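Local coordinates for Ycf48-like protein (Thermosynechococcus elongatus, PDB 2XBG) that probably assists the early assembly of photosystem II and the replacement of its photodamaged D1 subunit, at residues Arg206-Gly211 / Ile221-Lys226. Residues are numbered along the deposited sequence; the frame is centred on the assembly and turned at random.
Sequences RLHNMG and IVNGGK
I221 lies opposite two residues at once, H208 and N209, and its carbonyl oxygen takes a hydrogen bond from each of their amides. H208 N lies 2.8 Å and N209 N 3.2 Å from I221 O; both donors lie in the carbonyl plane, the second on a lone pair. I221 N answers with a nearly straight hydrogen bond to N209 O (2.8 Å). The extra residue is taken up at H208, whose psi of -49° departs from the extended values of its neighbours. Its CB approaches I221 O, while its ring presents an edge towards N223 OD1. Ring and amide planes are 55° apart, and H208 ND1 stays 4.1 Å from N223 OD1, a polar neighbour rather than a bonded one. N223 N donates a hydrogen bond of 2.8 Å to R206 O, nearly in line with its C=O. The N223 side-chain amide lies with its face over this same carbonyl oxygen, ND2 beside R206 CB at 3.6 Å and OD1 towards H208 CB. On the face carrying L207, L207 CD2 meets V222 CG1 at 3.5 Å; on the other, N209 ND2 bonds to L253 O of the next sheet. The arrangement is a classic beta bulge in the antiparallel hairpin of strands 207-212 and 218-222, part of one blade of the seven-bladed beta-propeller, with R206 belonging to the Arg-rich patch.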
# COMPACT_ATOMS: atom_id res chain seq x y z
N ARG A 206 33.69 9.35 -1.21
CA ARG A 206 33.05 9.57 -2.49
C ARG A 206 31.61 10.00 -2.30
O ARG A 206 30.92 9.54 -1.39
CB ARG A 206 33.10 8.25 -3.24
CG ARG A 206 34.54 7.87 -3.46
CD ARG A 206 35.16 8.94 -4.32
NE ARG A 206 36.07 8.26 -5.21
CZ ARG A 206 37.38 8.45 -5.19
NH1 ARG A 206 37.87 9.33 -4.34
NH2 ARG A 206 38.16 7.78 -6.02
N LEU A 207 31.16 10.88 -3.19
CA LEU A 207 29.80 11.43 -3.17
C LEU A 207 28.82 10.38 -3.69
O LEU A 207 29.11 9.66 -4.65
CB LEU A 207 29.77 12.67 -4.09
CG LEU A 207 30.70 13.83 -3.73
CD1 LEU A 207 30.68 14.86 -4.87
CD2 LEU A 207 30.31 14.37 -2.38
N HIS A 208 27.68 10.29 -3.02
CA HIS A 208 26.57 9.47 -3.52
C HIS A 208 25.45 10.30 -4.16
O HIS A 208 24.98 9.98 -5.25
CB HIS A 208 26.02 8.51 -2.46
CG HIS A 208 24.94 7.61 -2.98
ND1 HIS A 208 25.20 6.33 -3.43
CD2 HIS A 208 23.60 7.78 -3.10
CE1 HIS A 208 24.07 5.76 -3.81
NE2 HIS A 208 23.10 6.65 -3.68
N ASN A 209 24.99 11.34 -3.48
CA ASN A 209 23.90 12.16 -3.97
C ASN A 209 24.10 13.57 -3.45
O ASN A 209 24.77 13.77 -2.43
CB ASN A 209 22.53 11.62 -3.55
CG ASN A 209 21.37 12.10 -4.38
OD1 ASN A 209 21.51 12.93 -5.28
ND2 ASN A 209 20.17 11.55 -4.12
N MET A 210 23.55 14.52 -4.18
CA MET A 210 23.58 15.91 -3.79
C MET A 210 22.28 16.56 -4.23
O MET A 210 21.71 16.25 -5.28
CB MET A 210 24.77 16.69 -4.37
CG MET A 210 26.08 16.20 -3.86
SD MET A 210 27.45 17.19 -4.53
CE MET A 210 27.15 18.80 -3.80
N GLY A 211 21.87 17.59 -3.52
CA GLY A 211 20.74 18.41 -3.93
C GLY A 211 20.74 19.72 -3.17
O GLY A 211 21.76 20.10 -2.59
N ILE A 221 25.17 13.58 0.37
CA ILE A 221 25.22 12.27 0.99
C ILE A 221 26.50 11.67 0.46
O ILE A 221 26.66 11.53 -0.76
CB ILE A 221 24.02 11.34 0.63
CG1 ILE A 221 22.72 11.93 1.19
CG2 ILE A 221 24.29 9.92 1.15
CD1 ILE A 221 21.39 11.30 0.72
N VAL A 222 27.38 11.28 1.39
CA VAL A 222 28.58 10.59 0.91
C VAL A 222 28.66 9.16 1.40
O VAL A 222 27.82 8.76 2.21
CB VAL A 222 29.87 11.30 1.26
CG1 VAL A 222 29.88 12.72 0.70
CG2 VAL A 222 29.97 11.35 2.73
N ASN A 223 29.53 8.37 0.78
CA ASN A 223 29.59 6.94 1.01
C ASN A 223 29.93 6.79 2.49
O ASN A 223 30.64 7.57 3.13
CB ASN A 223 30.57 6.17 0.10
CG ASN A 223 30.10 6.02 -1.37
OD1 ASN A 223 28.97 6.34 -1.81
ND2 ASN A 223 31.03 5.49 -2.17
N GLY A 224 29.24 5.79 3.04
CA GLY A 224 29.43 5.39 4.43
C GLY A 224 28.49 6.08 5.40
O GLY A 224 28.77 6.17 6.59
N GLY A 225 27.38 6.61 4.89
CA GLY A 225 26.34 7.17 5.74
C GLY A 225 26.62 8.48 6.45
O GLY A 225 26.25 8.62 7.62
N LYS A 226 27.30 9.41 5.78
CA LYS A 226 27.47 10.72 6.36
C LYS A 226 26.84 11.73 5.41
O LYS A 226 26.68 11.45 4.22
CB LYS A 226 28.95 11.08 6.63
CG LYS A 226 29.59 10.26 7.79
CD LYS A 226 30.99 10.74 8.17
CE LYS A 226 31.56 10.04 9.41
NZ LYS A 226 32.73 10.84 9.97